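Local structure of hypothetical protein (Neisseria meningitidis Z2491, 2F46) at residues Val81-Arg95 / Gly112-Ala124. The protein is probably a phosphatase of the eukaryotic-like, nonclassical kind. Sequence-based numbering, arbitrary orientation. Where two conformers were deposited one is given.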
ATOM      1  N   VAL A  81      -7.629  -2.992  -6.078  1.00  9.38           N
ATOM      2  CA  VAL A  81      -8.047  -4.340  -5.721  1.00  9.07           C
ATOM      3  C   VAL A  81      -9.089  -4.280  -4.618  1.00  9.87           C
ATOM      4  O   VAL A  81      -9.291  -3.244  -3.966  1.00 10.11           O
ATOM      5  CB  VAL A  81      -6.861  -5.202  -5.250  1.00  9.92           C
ATOM      6  CG1 VAL A  81      -5.726  -5.217  -6.300  1.00 12.80           C
ATOM      7  CG2 VAL A  81      -6.323  -4.701  -3.905  1.00 10.17           C
ATOM      8  N   THR A  82      -9.746  -5.400  -4.354  1.00 10.38           N
ATOM      9  CA  THR A  82     -10.432  -5.615  -3.095  1.00 10.84           C
ATOM     10  C   THR A  82      -9.732  -6.739  -2.329  1.00 12.96           C
ATOM     11  O   THR A  82      -9.117  -7.635  -2.935  1.00 14.18           O
ATOM     12  CB  THR A  82     -11.928  -5.930  -3.268  1.00 13.36           C
ATOM     13  OG1 THR A  82     -12.032  -7.194  -3.896  1.00 18.41           O
ATOM     14  CG2 THR A  82     -12.611  -4.856  -4.111  1.00 13.73           C
ATOM     15  N   ALA A  83      -9.726  -6.653  -1.000  1.00 10.55           N
ATOM     16  CA  ALA A  83      -9.004  -7.652  -0.213  1.00 11.96           C
ATOM     17  C   ALA A  83      -9.455  -9.056  -0.563  1.00 12.43           C
ATOM     18  O   ALA A  83      -8.643  -9.992  -0.707  1.00 12.64           O
ATOM     19  CB  ALA A  83      -9.134  -7.372   1.262  1.00 12.10           C
ATOM     20  N   ARG A  84     -10.761  -9.196  -0.732  1.00 15.32           N
ATOM     21  CA  ARG A  84     -11.396 -10.454  -1.111  1.00 19.38           C
ATOM     22  C   ARG A  84     -10.837 -11.017  -2.425  1.00 17.23           C
ATOM     23  O   ARG A  84     -10.584 -12.233  -2.508  1.00 22.66           O
ATOM     24  CB  ARG A  84     -12.915 -10.230  -1.244  1.00 20.05           C
ATOM     25  CG  ARG A  84     -13.650 -11.323  -2.048  1.00 26.41           C
ATOM     26  CD  ARG A  84     -15.184 -11.170  -2.044  1.00 27.41           C
ATOM     27  NE  ARG A  84     -15.850 -12.460  -2.292  1.00 30.97           N
ATOM     28  CZ  ARG A  84     -15.927 -13.442  -1.398  1.00 30.42           C
ATOM     29  NH1 ARG A  84     -15.376 -13.298  -0.201  1.00 32.41           N
ATOM     30  NH2 ARG A  84     -16.546 -14.579  -1.707  1.00 39.20           N
ATOM     31  N   ASP A  85     -10.647 -10.165  -3.415  1.00 15.69           N
ATOM     32  CA  ASP A  85     -10.355 -10.628  -4.783  1.00 17.86           C
ATOM     33  C   ASP A  85      -8.879 -10.644  -5.144  1.00 18.43           C
ATOM     34  O   ASP A  85      -8.525 -10.996  -6.275  1.00 20.72           O
ATOM     35  CB  ASP A  85     -11.121  -9.815  -5.817  1.00 20.18           C
ATOM     36  N   ILE A  86      -7.997 -10.307  -4.200  1.00 14.92           N
ATOM     37  CA  ILE A  86      -6.564 -10.297  -4.489  1.00 14.64           C
ATOM     38  C   ILE A  86      -6.129 -11.690  -4.962  1.00 16.55           C
ATOM     39  O   ILE A  86      -6.393 -12.696  -4.278  1.00 17.41           O
ATOM     40  CB  ILE A  86      -5.747  -9.910  -3.239  1.00 12.22           C
ATOM     41  CG1 ILE A  86      -5.886  -8.415  -2.986  1.00 11.00           C
ATOM     42  CG2 ILE A  86      -4.267 -10.268  -3.423  1.00 16.41           C
ATOM     43  CD1 ILE A  86      -5.299  -7.986  -1.644  1.00 11.03           C
ATOM     44  N   GLN A  87      -5.475 -11.720  -6.128  1.00 17.22           N
ATOM     45  CA  GLN A  87      -4.970 -12.938  -6.715  1.00 20.59           C
ATOM     46  C   GLN A  87      -3.487 -12.784  -6.956  1.00 22.01           C
ATOM     47  O   GLN A  87      -2.902 -11.721  -6.748  1.00 17.28           O
ATOM     48  CB  GLN A  87      -5.689 -13.214  -8.029  1.00 22.05           C
ATOM     49  CG  GLN A  87      -7.141 -13.544  -7.877  1.00 26.67           C
ATOM     50  CD  GLN A  87      -7.758 -13.980  -9.173  1.00 38.04           C
ATOM     51  OE1 GLN A  87      -8.211 -13.157  -9.983  1.00 45.21           O
ATOM     52  NE2 GLN A  87      -7.781 -15.286  -9.389  1.00 40.90           N
ATOM     53  N   LYS A  88      -2.879 -13.885  -7.390  1.00 22.48           N
ATOM     54  CA  LYS A  88      -1.458 -13.914  -7.700  1.00 24.26           C
ATOM     55  C   LYS A  88      -1.020 -12.796  -8.646  1.00 14.54           C
ATOM     56  O   LYS A  88       0.036 -12.190  -8.359  1.00 21.39           O
ATOM     57  CB  LYS A  88      -1.077 -15.275  -8.293  1.00 28.32           C
ATOM     58  N   HIS A  89      -1.805 -12.534  -9.691  1.00 19.83           N
ATOM     59  CA  HIS A  89      -1.495 -11.462 -10.668  1.00 20.15           C
ATOM     60  C   HIS A  89      -1.337 -10.112  -9.941  1.00 19.95           C
ATOM     61  O   HIS A  89      -0.401  -9.366 -10.209  1.00 18.50           O
ATOM     62  CB  HIS A  89      -2.460 -11.416 -11.892  1.00 21.43           C
ATOM     63  CG  HIS A  89      -3.827 -10.836 -11.670  1.00 20.45           C
ATOM     64  ND1 HIS A  89      -4.915 -11.631 -11.395  1.00 20.81           N
ATOM     65  CD2 HIS A  89      -4.326  -9.597 -11.879  1.00 25.97           C
ATOM     66  CE1 HIS A  89      -6.004 -10.890 -11.332  1.00 31.39           C
ATOM     67  NE2 HIS A  89      -5.678  -9.648 -11.628  1.00 27.66           N
ATOM     68  N   ASP A  90      -2.207  -9.857  -8.977  1.00 16.23           N
ATOM     69  CA  ASP A  90      -2.124  -8.603  -8.185  1.00 13.27           C
ATOM     70  C   ASP A  90      -0.855  -8.516  -7.347  1.00  9.84           C
ATOM     71  O   ASP A  90      -0.189  -7.468  -7.283  1.00  9.95           O
ATOM     72  CB  ASP A  90      -3.371  -8.479  -7.310  1.00 12.48           C
ATOM     73  CG  ASP A  90      -4.651  -8.569  -8.104  1.00 13.52           C
ATOM     74  OD1 ASP A  90      -4.862  -7.761  -9.033  1.00 13.63           O
ATOM     75  OD2 ASP A  90      -5.448  -9.461  -7.783  1.00 16.85           O
ATOM     76  N   VAL A  91      -0.516  -9.599  -6.669  1.00 11.33           N
ATOM     77  CA  VAL A  91       0.642  -9.632  -5.824  1.00 11.35           C
ATOM     78  C   VAL A  91       1.931  -9.347  -6.618  1.00 12.11           C
ATOM     79  O   VAL A  91       2.785  -8.552  -6.222  1.00 13.20           O
ATOM     80  CB  VAL A  91       0.757 -11.027  -5.125  1.00 13.83           C
ATOM     81  CG1 VAL A  91       2.041 -11.155  -4.353  1.00 14.45           C
ATOM     82  CG2 VAL A  91      -0.492 -11.199  -4.187  1.00 16.03           C
ATOM     83  N   GLU A  92       2.098 -10.031  -7.738  0.50 14.34           N
ATOM     84  CA  GLU A  92       3.319  -9.801  -8.516  0.50 12.99           C
ATOM     85  C   GLU A  92       3.290  -8.433  -9.230  0.50 12.30           C
ATOM     86  O   GLU A  92       4.336  -7.824  -9.376  0.50 13.22           O
ATOM     87  CB  GLU A  92       3.584 -10.971  -9.457  0.50 12.93           C
ATOM     88  CG  GLU A  92       3.840 -12.258  -8.728  0.50 15.70           C
ATOM     89  CD  GLU A  92       5.036 -12.186  -7.831  0.50 18.71           C
ATOM     90  OE1 GLU A  92       6.116 -11.880  -8.332  0.50 16.91           O
ATOM     91  OE2 GLU A  92       4.918 -12.413  -6.630  0.50 19.42           O
ATOM     92  N   THR A  93       2.125  -7.921  -9.621  1.00 11.73           N
ATOM     93  CA  THR A  93       2.073  -6.544 -10.139  1.00 10.55           C
ATOM     94  C   THR A  93       2.539  -5.515  -9.083  1.00 10.27           C
ATOM     95  O   THR A  93       3.327  -4.625  -9.381  1.00 11.03           O
ATOM     96  CB  THR A  93       0.704  -6.187 -10.651  1.00 12.59           C
ATOM     97  OG1 THR A  93       0.437  -6.903 -11.882  1.00 13.30           O
ATOM     98  CG2 THR A  93       0.557  -4.700 -10.926  1.00 12.23           C
ATOM     99  N   PHE A  94       2.141  -5.706  -7.827  1.00  9.55           N
ATOM    100  CA  PHE A  94       2.605  -4.789  -6.766  1.00 10.82           C
ATOM    101  C   PHE A  94       4.112  -4.896  -6.595  1.00 10.34           C
ATOM    102  O   PHE A  94       4.821  -3.912  -6.513  1.00  9.96           O
ATOM    103  CB  PHE A  94       1.844  -5.159  -5.493  1.00  9.02           C
ATOM    104  CG  PHE A  94       2.027  -4.194  -4.331  1.00  7.55           C
ATOM    105  CD1 PHE A  94       1.383  -2.981  -4.299  1.00  9.05           C
ATOM    106  CD2 PHE A  94       2.821  -4.581  -3.249  1.00 12.09           C
ATOM    107  CE1 PHE A  94       1.529  -2.145  -3.195  1.00 11.17           C
ATOM    108  CE2 PHE A  94       2.960  -3.737  -2.150  1.00 10.76           C
ATOM    109  CZ  PHE A  94       2.331  -2.524  -2.147  1.00 11.22           C
ATOM    110  N   ARG A  95       4.610  -6.138  -6.552  1.00 11.89           N
ATOM    111  CA  ARG A  95       6.044  -6.374  -6.443  1.00 14.62           C
ATOM    112  C   ARG A  95       6.830  -5.671  -7.553  1.00 12.75           C
ATOM    113  O   ARG A  95       7.842  -5.043  -7.291  1.00 13.79           O
ATOM    114  CB  ARG A  95       6.305  -7.872  -6.505  1.00 15.28           C
ATOM    115  CG  ARG A  95       7.737  -8.248  -6.474  1.00 20.33           C
ATOM    116  CD  ARG A  95       7.863  -9.590  -7.072  1.00 22.20           C
ATOM    117  NE  ARG A  95       9.159 -10.157  -6.780  1.00 29.65           N
ATOM    118  CZ  ARG A  95       9.516 -11.393  -7.124  1.00 40.28           C
ATOM    119  NH1 ARG A  95       8.662 -12.198  -7.748  1.00 32.75           N
ATOM    120  NH2 ARG A  95      10.730 -11.827  -6.820  1.00 41.88           N
ATOM    121  N   GLY A 112      -5.005   0.711   4.382  1.00 10.11           N
ATOM    122  CA  GLY A 112      -3.682   0.116   4.264  1.00 10.34           C
ATOM    123  C   GLY A 112      -3.709  -1.404   4.286  1.00  8.81           C
ATOM    124  O   GLY A 112      -2.677  -2.035   4.032  1.00 10.09           O
ATOM    125  N   THR A 113      -4.867  -2.011   4.522  1.00  9.30           N
ATOM    126  CA  THR A 113      -4.989  -3.473   4.558  1.00  8.51           C
ATOM    127  C   THR A 113      -4.594  -4.109   3.231  1.00  8.41           C
ATOM    128  O   THR A 113      -3.864  -5.090   3.184  1.00  7.99           O
ATOM    129  CB  THR A 113      -6.413  -3.880   4.932  1.00  9.69           C
ATOM    130  OG1 THR A 113      -6.648  -3.385   6.266  1.00 13.08           O
ATOM    131  CG2 THR A 113      -6.598  -5.384   4.921  1.00 10.35           C
ATOM    132  N   ARG A 114      -5.126  -3.560   2.149  1.00  8.90           N
ATOM    133  CA  ARG A 114      -4.833  -4.189   0.843  1.00  7.61           C
ATOM    134  C   ARG A 114      -3.370  -4.104   0.476  1.00  7.93           C
ATOM    135  O   ARG A 114      -2.811  -5.102  -0.040  1.00  7.44           O
ATOM    136  CB  ARG A 114      -5.704  -3.590  -0.249  1.00  7.47           C
ATOM    137  CG  ARG A 114      -7.148  -4.040  -0.148  1.00  7.21           C
ATOM    138  CD  ARG A 114      -8.089  -3.161  -1.007  1.00  9.46           C
ATOM    139  NE  ARG A 114      -8.665  -2.100  -0.195  1.00  9.81           N
ATOM    140  CZ  ARG A 114      -9.756  -1.432  -0.543  1.00 10.90           C
ATOM    141  NH1 ARG A 114     -10.348  -1.655  -1.695  1.00  9.38           N
ATOM    142  NH2 ARG A 114     -10.268  -0.549   0.303  1.00 12.71           N
ATOM    143  N   CYS A 115      -2.734  -2.962   0.753  0.70  6.88           N
ATOM    144  CA  CYS A 115      -1.303  -2.779   0.516  0.70  5.57           C
ATOM    145  C   CYS A 115      -0.510  -3.833   1.305  0.70  5.47           C
ATOM    146  O   CYS A 115       0.372  -4.541   0.790  0.70  5.86           O
ATOM    147  CB  CYS A 115      -0.871  -1.359   0.884  0.70  7.22           C
ATOM    148  SG  CYS A 115      -2.034  -0.045   0.317  0.70  6.15           S
ATOM    149  N   SER A 116      -0.895  -3.954   2.577  0.80  8.04           N
ATOM    150  CA  SER A 116      -0.193  -4.852   3.472  0.80  6.05           C
ATOM    151  C   SER A 116      -0.371  -6.302   3.035  0.80  8.29           C
ATOM    152  O   SER A 116       0.536  -7.131   3.168  0.80  8.95           O
ATOM    153  CB  SER A 116      -0.648  -4.623   4.909  0.80  7.06           C
ATOM    154  OG  SER A 116      -0.415  -3.295   5.330  0.80 10.17           O
ATOM    155  N   LEU A 117      -1.534  -6.635   2.497  1.00  8.12           N
ATOM    156  CA  LEU A 117      -1.744  -7.983   1.966  1.00  9.05           C
ATOM    157  C   LEU A 117      -0.956  -8.240   0.684  1.00  8.55           C
ATOM    158  O   LEU A 117      -0.395  -9.338   0.488  1.00 10.69           O
ATOM    159  CB  LEU A 117      -3.204  -8.226   1.695  1.00 10.49           C
ATOM    160  CG  LEU A 117      -4.077  -8.483   2.895  1.00  9.14           C
ATOM    161  CD1 LEU A 117      -5.513  -8.494   2.502  1.00 12.35           C
ATOM    162  CD2 LEU A 117      -3.754  -9.806   3.531  1.00 10.52           C
ATOM    163  N   LEU A 118      -0.921  -7.290  -0.228  1.00  8.48           N
ATOM    164  CA  LEU A 118      -0.148  -7.477  -1.444  1.00  9.73           C
ATOM    165  C   LEU A 118       1.327  -7.718  -1.096  1.00 11.01           C
ATOM    166  O   LEU A 118       1.974  -8.613  -1.675  1.00 12.17           O
ATOM    167  CB  LEU A 118      -0.320  -6.276  -2.378  1.00  8.98           C
ATOM    168  CG  LEU A 118      -1.729  -6.171  -2.978  1.00  7.78           C
ATOM    169  CD1 LEU A 118      -1.915  -4.791  -3.568  1.00 10.36           C
ATOM    170  CD2 LEU A 118      -1.979  -7.242  -4.046  1.00  7.69           C
ATOM    171  N   TRP A 119       1.853  -6.923  -0.165  1.00  8.78           N
ATOM    172  CA  TRP A 119       3.215  -7.082   0.370  1.00  8.57           C
ATOM    173  C   TRP A 119       3.334  -8.435   1.031  1.00 12.12           C
ATOM    174  O   TRP A 119       4.231  -9.241   0.726  1.00 12.58           O
ATOM    175  CB  TRP A 119       3.518  -5.966   1.365  1.00 10.02           C
ATOM    176  CG  TRP A 119       4.794  -6.069   2.060  1.00 10.27           C
ATOM    177  CD1 TRP A 119       5.991  -5.585   1.634  1.00 13.94           C
ATOM    178  CD2 TRP A 119       5.012  -6.635   3.337  1.00 11.37           C
ATOM    179  NE1 TRP A 119       6.969  -5.889   2.563  1.00 14.77           N
ATOM    180  CE2 TRP A 119       6.387  -6.528   3.621  1.00 14.94           C
ATOM    181  CE3 TRP A 119       4.170  -7.264   4.265  1.00 12.68           C
ATOM    182  CZ2 TRP A 119       6.940  -6.986   4.799  1.00 16.30           C
ATOM    183  CZ3 TRP A 119       4.723  -7.708   5.453  1.00 12.45           C
ATOM    184  CH2 TRP A 119       6.095  -7.602   5.689  1.00 14.89           C
ATOM    185  N   GLY A 120       2.383  -8.747   1.894  1.00  9.70           N
ATOM    186  CA  GLY A 120       2.478  -9.943   2.749  1.00 11.43           C
ATOM    187  C   GLY A 120       2.363 -11.249   1.998  1.00 13.76           C
ATOM    188  O   GLY A 120       3.042 -12.206   2.337  1.00 15.43           O
ATOM    189  N   PHE A 121       1.509 -11.359   1.000  1.00 12.34           N
ATOM    190  CA  PHE A 121       1.420 -12.573   0.170  1.00 14.41           C
ATOM    191  C   PHE A 121       2.757 -12.880  -0.524  1.00 16.70           C
ATOM    192  O   PHE A 121       3.129 -14.067  -0.706  1.00 16.00           O
ATOM    193  CB  PHE A 121       0.323 -12.434  -0.883  1.00 13.62           C
ATOM    194  CG  PHE A 121      -1.055 -12.607  -0.358  1.00 12.18           C
ATOM    195  CD1 PHE A 121      -1.388 -13.673   0.410  1.00 17.63           C
ATOM    196  CD2 PHE A 121      -2.048 -11.673  -0.665  1.00 17.07           C
ATOM    197  CE1 PHE A 121      -2.689 -13.808   0.873  1.00 22.04           C
ATOM    198  CE2 PHE A 121      -3.331 -11.825  -0.219  1.00 14.17           C
ATOM    199  CZ  PHE A 121      -3.651 -12.837   0.546  1.00 15.45           C
ATOM    200  N   ARG A 122       3.452 -11.828  -0.914  1.00 15.00           N
ATOM    201  CA  ARG A 122       4.764 -11.978  -1.574  1.00 15.47           C
ATOM    202  C   ARG A 122       5.810 -12.470  -0.581  1.00 17.48           C
ATOM    203  O   ARG A 122       6.590 -13.397  -0.917  1.00 17.89           O
ATOM    204  CB  ARG A 122       5.169 -10.667  -2.235  1.00 13.53           C
ATOM    205  CG  ARG A 122       6.506 -10.653  -2.904  1.00 20.05           C
ATOM    206  CD  ARG A 122       6.604 -11.675  -4.007  1.00 30.23           C
ATOM    207  NE  ARG A 122       7.987 -12.110  -4.112  1.00 40.46           N
ATOM    208  CZ  ARG A 122       8.398 -13.182  -4.777  1.00 45.08           C
ATOM    209  NH1 ARG A 122       7.542 -13.936  -5.456  1.00 45.00           N
ATOM    210  NH2 ARG A 122       9.691 -13.480  -4.782  1.00 44.34           N
ATOM    211  N   ARG A 123       5.819 -11.908   0.631  1.00 15.44           N
ATOM    212  CA  ARG A 123       6.714 -12.336   1.726  1.00 14.99           C
ATOM    213  C   ARG A 123       6.451 -13.798   2.056  1.00 18.90           C
ATOM    214  O   ARG A 123       7.406 -14.554   2.336  1.00 19.39           O
ATOM    215  CB  ARG A 123       6.529 -11.480   2.984  1.00 14.82           C
ATOM    216  CG  ARG A 123       6.720  -9.988   2.831  1.00 17.74           C
ATOM    217  CD  ARG A 123       8.159  -9.539   2.622  1.00 24.75           C
ATOM    218  NE  ARG A 123       8.693  -9.768   1.289  1.00 19.63           N
ATOM    219  CZ  ARG A 123       8.354  -9.094   0.185  1.00 24.73           C
ATOM    220  NH1 ARG A 123       7.435  -8.134   0.202  1.00 21.94           N
ATOM    221  NH2 ARG A 123       8.936  -9.399  -0.975  1.00 26.97           N
ATOM    222  N   ALA A 124       5.185 -14.216   2.073  1.00 17.71           N
ATOM    223  CA  ALA A 124       4.835 -15.607   2.353  1.00 20.90           C
ATOM    224  C   ALA A 124       5.467 -16.525   1.316  1.00 22.09           C
ATOM    225  O   ALA A 124       6.092 -17.539   1.676  1.00 23.14           O
ATOM    226  CB  ALA A 124       3.331 -15.814   2.427  1.00 19.64           C
TER
HETATM  227  O   HOH W   1       3.865  -7.983  -3.647  1.00 13.55           O
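Arg114 NH1 is gripped by two groups: it donates to Val81 O at 3.0 Å with a nearly straight N-H...O angle of 163°, and it forms a salt bridge with Glu54 OE2. The carbonyl oxygen lies at the edge of the guanidinium, close to its plane, and NH1 in turn lies in the carbonyl plane. A bend at chi3 (-95°) points NH1 at Val81 O, while the methylenes of Arg114 run past Val81 CG2 in the opposite direction. Farther along, Ile86 lays CD1 against Leu117 CB and rests CG2 on Phe121 CE2 at 3.7 Å. Val91 meets the same phenylalanine at about a right angle, Val91 CG2 to Phe121 CB 3.6 Å.

Four residues separate Cys109 from Arg114, and Gly112 occupies the N-cap position of helix 113-124; this is consistent with a variant of the cysteine-arginine phosphate-binding loop of protein tyrosine phosphatases. Behind that loop the helix crosses helix 88-95 almost perpendicularly (signed angle -94°), with axes 8.7 Å apart.

Leu118 is central to the crossing: CD2 approaches Asp90 O to 3.7 Å, whereas CB sits over one face of the Phe94 ring in a CH-pi contact, 3.9 Å from its centroid. Phe94 CG stands anti to the backbone N (chi1 -171°), which carries the ring onto helix 113-124, where it also reaches Trp119 CB. Water 1 donates to Val91 O and to Leu118 O, each 2.8 Å from its oxygen, and so bridges the two helix backbones at the edge of that ring.

Toward the surface, the guanidinium groups of Arg95 and Arg122 are modelled stacked face to face, with salt bridges from Glu92 to both and from Glu126 to Arg122 NE. The detail there is doubtful, since Glu92 has two conformers and the two NH2 atoms lie too close for donors.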